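Side-chain contacts in DPS Protein (Brevibacillus brevis, PDB 1N1Q), which probably protects DNA during starvation by condensing the chromosome and by oxidising and storing iron inside a hollow shell of twelve subunits: residues H28-N33 with A94-S99; Y50-G55 with E138-M143. All blocks are in the same frame, centred on the assembly; numbering follows the deposited sequence.

Contact 1: H28-N33 with A94-S99; sequences HNFHWN and AEMVSS. With FEO (mu-oxo-diiron), chain F.
Phe-30 and Met-96 both set CG opposite the carbonyl carbon and next to the backbone N, with chi1 -65° and -70°. From these starts the two side chains pass alongside one another, each heading for the other's helix. Beyond CG the Met-96 chain is fully extended, and it runs across the aromatic ring onto the opposing helix. Met-96 CG lies over one face, 3.8 Å from the Phe-30 ring centroid, in a CH-pi contact. Met-96 SD meets the ring obliquely, 4.5 Å from the same centroid, in a Met-aromatic contact. The sulfur has moved past the ring toward its root, with Met-96 SD 3.7 Å from Phe-30 CB. The methyl reaches the last turn of helix 4-33, where Met-96 CE packs 3.6 Å from Asn-33 C. At the far end of the ring, Ser-99 OG sits at the edge, in plane, 3.8 Å from Phe-30 CZ. With an alanine in place of Phe-30, the extended Met-96 chain would probably lose its aromatic surface, and a gap is likely to open beside Ser-99.

The two segments run nearly antiparallel, at 162°. They join helix 4-33 to helix 93-120 of the ferritin-like four-helix bundle. Asn-33 is tied back by a bond from its ND2 to Asn-29 OD1, 2.9 Å long, with the donor well above the carbonyl plane. His-31 points the other way, and its NE2 binds iron FE1 of the mu-oxo-diiron group at 2.2 Å. Asp-58 and Glu-62 of the second subunit bind iron there too. His-31 ND1 is hydrogen-bonded to His-43 O, which, with the metal bond, probably sets the turn of the imidazole. The chemistry is thus divided between two sides of one helix: apolar, sulfur and aromatic packing within the subunit, and metal ligation at the subunit interface.

Contact 2: Y50-G55 with E138-M143; sequences YTEASG and EKHVWM
The imidazole of His-140 is met at its edge by the carboxylate of Glu-52. Carbon CD of Glu-52 lies in the ring plane, so the acid faces the ring end on and does not stack over it. The two flat groups are nevertheless turned against each other, with their planes 43° apart. A single hydrogen bond joins them. His-140 NE2 donates a hydrogen bond to Glu-52 OE1 at 2.9 Å, with an N-H...O angle of 154°. The oxygen is approached on its syn side, a little out of the carboxylate plane. The other oxygen is more distant, with Glu-52 OE2 3.6 Å from His-140 NE2. The grip is therefore one-sided and not forked.

The two side chains reach out to each other across the distance between their helices. The CA atoms of Glu-52 and His-140 are 11.5 Å apart, although they are the nearest CA pair of the two segments. Glu-52 bridges its part of the distance by stretching out: CG stands opposite the carbonyl carbon, chi1 -81°, and the chain is extended beyond it. His-140 likewise carries CG opposite its carbonyl carbon and reaches toward helix 39-66, where its side chain also touches Glu-48 and Leu-49.

The pair links helix 39-66 to helix 124-148 within the ferritin-like bundle. His-140 is buried, while Glu-52 is partly exposed. The bond satisfies NE2 of the buried ring and is likely to favour its present orientation. The nearby Glu-52 carboxylate would probably favour a protonated imidazole, and in that state the hydrogen bond to Glu-52 would gain an ionic component.

How the contacts relate
The centres of contact 1 and contact 2 lie 13 Å apart in the same helical bundle. Contact 1 joins helices 4-33 and 93-120; contact 2 joins helices 39-66 and 124-148. Their segments alternate along the chain. They meet on the iron side, where His-31 CG packs 3.7 Å from Tyr-50 CE2, with the rings edge to face. Both residues line the mu-oxo-diiron pocket, which His-43 also lines. Both contacts also touch the second subunit, whose Asp-58 binds iron and packs against Tyr-50. Glu-52 lies about 11 Å, side chain to side chain, from Asp-58 of its own chain, an iron ligand in the centre shared with the partner.

Contact 1: H28-N33 with A94-S99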
loop_
_atom_site.group_PDB
_atom_site.type_symbol
_atom_site.label_atom_id
_atom_site.label_comp_id
_atom_site.label_asym_id
_atom_site.label_seq_id
_atom_site.Cartn_x
_atom_site.Cartn_y
_atom_site.Cartn_z
ATOM N N HIS A 28 5.182 -16.003 -19.186
ATOM C CA HIS A 28 5.510 -14.577 -19.216
ATOM C C HIS A 28 6.388 -14.366 -20.441
ATOM O O HIS A 28 6.250 -13.381 -21.160
ATOM C CB HIS A 28 6.287 -14.168 -17.954
ATOM C CG HIS A 28 5.420 -13.637 -16.855
ATOM N ND1 HIS A 28 4.981 -12.330 -16.816
ATOM C CD2 HIS A 28 4.904 -14.237 -15.755
ATOM C CE1 HIS A 28 4.238 -12.147 -15.740
ATOM N NE2 HIS A 28 4.175 -13.288 -15.079
ATOM N N ASN A 29 7.285 -15.317 -20.676
ATOM C CA ASN A 29 8.195 -15.251 -21.819
ATOM C C ASN A 29 7.396 -15.124 -23.108
ATOM O O ASN A 29 7.660 -14.255 -23.931
ATOM C CB ASN A 29 9.072 -16.507 -21.875
ATOM C CG ASN A 29 10.141 -16.430 -22.951
ATOM O OD1 ASN A 29 9.840 -16.243 -24.129
ATOM N ND2 ASN A 29 11.402 -16.579 -22.547
ATOM N N PHE A 30 6.406 -15.992 -23.271
ATOM C CA PHE A 30 5.560 -15.978 -24.454
ATOM C C PHE A 30 4.688 -14.717 -24.496
ATOM O O PHE A 30 4.458 -14.129 -25.564
ATOM C CB PHE A 30 4.696 -17.244 -24.479
ATOM C CG PHE A 30 5.492 -18.519 -24.643
ATOM C CD1 PHE A 30 4.885 -19.765 -24.507
ATOM C CD2 PHE A 30 6.851 -18.472 -24.948
ATOM C CE1 PHE A 30 5.617 -20.945 -24.670
ATOM C CE2 PHE A 30 7.592 -19.643 -25.114
ATOM C CZ PHE A 30 6.973 -20.884 -24.976
ATOM N N HIS A 31 4.216 -14.301 -23.324
ATOM C CA HIS A 31 3.387 -13.104 -23.183
ATOM C C HIS A 31 4.160 -11.902 -23.723
ATOM O O HIS A 31 3.619 -11.058 -24.440
ATOM C CB HIS A 31 3.076 -12.909 -21.698
ATOM C CG HIS A 31 2.370 -11.628 -21.366
ATOM N ND1 HIS A 31 1.031 -11.417 -21.626
ATOM C CD2 HIS A 31 2.807 -10.515 -20.728
ATOM C CE1 HIS A 31 0.674 -10.235 -21.159
ATOM N NE2 HIS A 31 1.733 -9.666 -20.610
ATOM N N TRP A 32 5.445 -11.858 -23.386
ATOM C CA TRP A 32 6.325 -10.769 -23.791
ATOM C C TRP A 32 6.852 -10.821 -25.223
ATOM O O TRP A 32 6.828 -9.830 -25.939
ATOM C CB TRP A 32 7.544 -10.698 -22.863
ATOM C CG TRP A 32 7.224 -10.438 -21.423
ATOM C CD1 TRP A 32 6.230 -9.636 -20.939
ATOM C CD2 TRP A 32 7.928 -10.942 -20.278
ATOM N NE1 TRP A 32 6.266 -9.608 -19.569
ATOM C CE2 TRP A 32 7.299 -10.400 -19.133
ATOM C CE3 TRP A 32 9.027 -11.797 -20.109
ATOM C CZ2 TRP A 32 7.734 -10.684 -17.830
ATOM C CZ3 TRP A 32 9.460 -12.084 -18.812
ATOM C CH2 TRP A 32 8.811 -11.527 -17.689
ATOM N N ASN A 33 7.325 -11.987 -25.638
ATOM C CA ASN A 33 7.935 -12.138 -26.952
ATOM C C ASN A 33 7.073 -12.510 -28.152
ATOM O O ASN A 33 7.561 -12.470 -29.289
ATOM C CB ASN A 33 9.103 -13.123 -26.847
ATOM C CG ASN A 33 10.166 -12.655 -25.875
ATOM O OD1 ASN A 33 10.684 -11.547 -25.994
ATOM N ND2 ASN A 33 10.496 -13.495 -24.907
ATOM N N ALA A 94 3.211 -19.445 -33.369
ATOM C CA ALA A 94 2.656 -20.791 -33.475
ATOM C C ALA A 94 3.421 -21.793 -32.619
ATOM O O ALA A 94 2.825 -22.677 -32.006
ATOM C CB ALA A 94 2.653 -21.240 -34.934
ATOM N N GLU A 95 4.742 -21.653 -32.576
ATOM C CA GLU A 95 5.560 -22.564 -31.782
ATOM C C GLU A 95 5.301 -22.360 -30.290
ATOM O O GLU A 95 5.412 -23.300 -29.502
ATOM C CB GLU A 95 7.042 -22.381 -32.120
ATOM C CG GLU A 95 7.360 -22.738 -33.572
ATOM C CD GLU A 95 8.820 -22.531 -33.935
ATOM O OE1 GLU A 95 9.399 -21.512 -33.513
ATOM O OE2 GLU A 95 9.382 -23.381 -34.658
ATOM N N MET A 96 4.942 -21.135 -29.906
ATOM C CA MET A 96 4.627 -20.852 -28.507
ATOM C C MET A 96 3.358 -21.611 -28.127
ATOM O O MET A 96 3.314 -22.288 -27.097
ATOM C CB MET A 96 4.400 -19.353 -28.283
ATOM C CG MET A 96 5.649 -18.514 -28.384
ATOM S SD MET A 96 5.306 -16.770 -28.112
ATOM C CE MET A 96 6.913 -16.073 -28.360
ATOM N N VAL A 97 2.324 -21.488 -28.955
ATOM C CA VAL A 97 1.062 -22.179 -28.695
ATOM C C VAL A 97 1.317 -23.682 -28.678
ATOM O O VAL A 97 0.877 -24.393 -27.773
ATOM C CB VAL A 97 0.013 -21.858 -29.784
ATOM C CG1 VAL A 97 -1.262 -22.646 -29.534
ATOM C CG2 VAL A 97 -0.278 -20.362 -29.792
ATOM N N SER A 98 2.050 -24.151 -29.679
ATOM C CA SER A 98 2.376 -25.563 -29.794
ATOM C C SER A 98 3.164 -26.039 -28.566
ATOM O O SER A 98 2.979 -27.160 -28.084
ATOM C CB SER A 98 3.185 -25.792 -31.072
ATOM O OG SER A 98 3.351 -27.172 -31.317
ATOM N N SER A 99 4.030 -25.171 -28.053
ATOM C CA SER A 99 4.827 -25.505 -26.875
ATOM C C SER A 99 3.938 -25.654 -25.628
ATOM O O SER A 99 4.147 -26.544 -24.798
ATOM C CB SER A 99 5.884 -24.426 -26.639
ATOM O OG SER A 99 6.546 -24.626 -25.405
HETATM FE FE1 FEO F . 2.066 -7.845 -19.455
HETATM FE FE2 FEO F . -0.059 -5.487 -20.421
HETATM O O FEO F . 0.203 -7.233 -19.392
HETATM O O HOH W 1 1.020 -5.025 -22.234
#

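Contact 2: Y50-G55 with E138-M143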
loop_
_atom_site.group_PDB
_atom_site.type_symbol
_atom_site.label_atom_id
_atom_site.label_comp_id
_atom_site.label_asym_id
_atom_site.label_seq_id
_atom_site.Cartn_x
_atom_site.Cartn_y
_atom_site.Cartn_z
ATOM N N TYR A 50 -0.590 -17.433 -17.252
ATOM C CA TYR A 50 0.362 -17.295 -16.155
ATOM C C TYR A 50 -0.365 -16.881 -14.880
ATOM O O TYR A 50 0.090 -17.170 -13.773
ATOM C CB TYR A 50 1.544 -16.354 -16.499
ATOM C CG TYR A 50 1.290 -14.863 -16.670
ATOM C CD1 TYR A 50 0.798 -14.076 -15.626
ATOM C CD2 TYR A 50 1.665 -14.219 -17.853
ATOM C CE1 TYR A 50 0.692 -12.684 -15.759
ATOM C CE2 TYR A 50 1.566 -12.839 -17.992
ATOM C CZ TYR A 50 1.085 -12.079 -16.947
ATOM O OH TYR A 50 1.012 -10.713 -17.098
ATOM N N THR A 51 -1.513 -16.232 -15.031
ATOM C CA THR A 51 -2.299 -15.836 -13.868
ATOM C C THR A 51 -2.801 -17.122 -13.213
ATOM O O THR A 51 -2.801 -17.250 -11.992
ATOM C CB THR A 51 -3.492 -14.948 -14.273
ATOM O OG1 THR A 51 -2.998 -13.733 -14.859
ATOM C CG2 THR A 51 -4.348 -14.618 -13.056
ATOM N N GLU A 52 -3.215 -18.084 -14.033
ATOM C CA GLU A 52 -3.670 -19.367 -13.507
ATOM C C GLU A 52 -2.470 -20.091 -12.888
ATOM O O GLU A 52 -2.596 -20.748 -11.852
ATOM C CB GLU A 52 -4.300 -20.231 -14.616
ATOM C CG GLU A 52 -5.748 -19.856 -14.931
ATOM C CD GLU A 52 -6.381 -20.729 -15.992
ATOM O OE1 GLU A 52 -5.751 -21.717 -16.426
ATOM O OE2 GLU A 52 -7.524 -20.432 -16.397
ATOM N N ALA A 53 -1.306 -19.957 -13.520
ATOM C CA ALA A 53 -0.086 -20.592 -13.026
ATOM C C ALA A 53 0.191 -20.120 -11.606
ATOM O O ALA A 53 0.497 -20.919 -10.712
ATOM C CB ALA A 53 1.092 -20.241 -13.928
ATOM N N SER A 54 0.083 -18.811 -11.410
ATOM C CA SER A 54 0.306 -18.205 -10.109
ATOM C C SER A 54 -0.631 -18.838 -9.073
ATOM O O SER A 54 -0.244 -19.057 -7.921
ATOM C CB SER A 54 0.063 -16.696 -10.213
ATOM O OG SER A 54 0.270 -16.045 -8.976
ATOM N N GLY A 55 -1.858 -19.143 -9.492
ATOM C CA GLY A 55 -2.818 -19.752 -8.591
ATOM C C GLY A 55 -2.474 -21.196 -8.262
ATOM O O GLY A 55 -2.643 -21.639 -7.125
ATOM N N GLU A 138 -6.895 -29.906 -19.903
ATOM C CA GLU A 138 -7.499 -30.622 -21.017
ATOM C C GLU A 138 -8.376 -29.681 -21.843
ATOM O O GLU A 138 -8.425 -29.779 -23.060
ATOM C CB GLU A 138 -8.302 -31.822 -20.501
ATOM C CG GLU A 138 -7.413 -32.935 -19.937
ATOM C CD GLU A 138 -8.194 -34.115 -19.392
ATOM O OE1 GLU A 138 -9.438 -34.092 -19.445
ATOM O OE2 GLU A 138 -7.564 -35.080 -18.908
ATOM N N LYS A 139 -9.050 -28.753 -21.182
ATOM C CA LYS A 139 -9.899 -27.805 -21.885
ATOM C C LYS A 139 -9.027 -26.830 -22.672
ATOM O O LYS A 139 -9.313 -26.532 -23.830
ATOM C CB LYS A 139 -10.788 -27.047 -20.896
ATOM C CG LYS A 139 -11.718 -26.048 -21.563
ATOM C CD LYS A 139 -12.672 -25.431 -20.553
ATOM C CE LYS A 139 -13.541 -24.357 -21.216
ATOM N NZ LYS A 139 -14.522 -23.772 -20.258
ATOM N N HIS A 140 -7.959 -26.342 -22.041
ATOM C CA HIS A 140 -7.038 -25.431 -22.716
ATOM C C HIS A 140 -6.425 -26.119 -23.923
ATOM O O HIS A 140 -6.240 -25.498 -24.973
ATOM C CB HIS A 140 -5.905 -24.987 -21.783
ATOM C CG HIS A 140 -6.302 -23.929 -20.802
ATOM N ND1 HIS A 140 -6.953 -22.772 -21.177
ATOM C CD2 HIS A 140 -6.101 -23.831 -19.465
ATOM C CE1 HIS A 140 -7.133 -22.006 -20.113
ATOM N NE2 HIS A 140 -6.623 -22.627 -19.062
ATOM N N VAL A 141 -6.100 -27.402 -23.775
ATOM C CA VAL A 141 -5.494 -28.156 -24.873
ATOM C C VAL A 141 -6.397 -28.197 -26.101
ATOM O O VAL A 141 -5.928 -28.030 -27.223
ATOM C CB VAL A 141 -5.121 -29.600 -24.429
ATOM C CG1 VAL A 141 -4.766 -30.458 -25.640
ATOM C CG2 VAL A 141 -3.924 -29.548 -23.480
ATOM N N TRP A 142 -7.689 -28.420 -25.904
ATOM C CA TRP A 142 -8.604 -28.441 -27.045
ATOM C C TRP A 142 -8.586 -27.088 -27.760
ATOM O O TRP A 142 -8.479 -27.021 -28.984
ATOM C CB TRP A 142 -10.038 -28.748 -26.597
ATOM C CG TRP A 142 -11.083 -28.001 -27.384
ATOM C CD1 TRP A 142 -11.262 -28.017 -28.742
ATOM C CD2 TRP A 142 -12.046 -27.077 -26.866
ATOM N NE1 TRP A 142 -12.271 -27.151 -29.099
ATOM C CE2 TRP A 142 -12.771 -26.564 -27.966
ATOM C CE3 TRP A 142 -12.369 -26.632 -25.576
ATOM C CZ2 TRP A 142 -13.799 -25.628 -27.816
ATOM C CZ3 TRP A 142 -13.391 -25.703 -25.428
ATOM C CH2 TRP A 142 -14.094 -25.211 -26.545
ATOM N N MET A 143 -8.695 -26.009 -26.994
ATOM C CA MET A 143 -8.701 -24.670 -27.577
ATOM C C MET A 143 -7.413 -24.295 -28.301
ATOM O O MET A 143 -7.459 -23.742 -29.397
ATOM C CB MET A 143 -8.989 -23.623 -26.501
ATOM C CG MET A 143 -10.378 -23.717 -25.909
ATOM S SD MET A 143 -10.697 -22.409 -24.709
ATOM C CE MET A 143 -10.371 -23.274 -23.215
#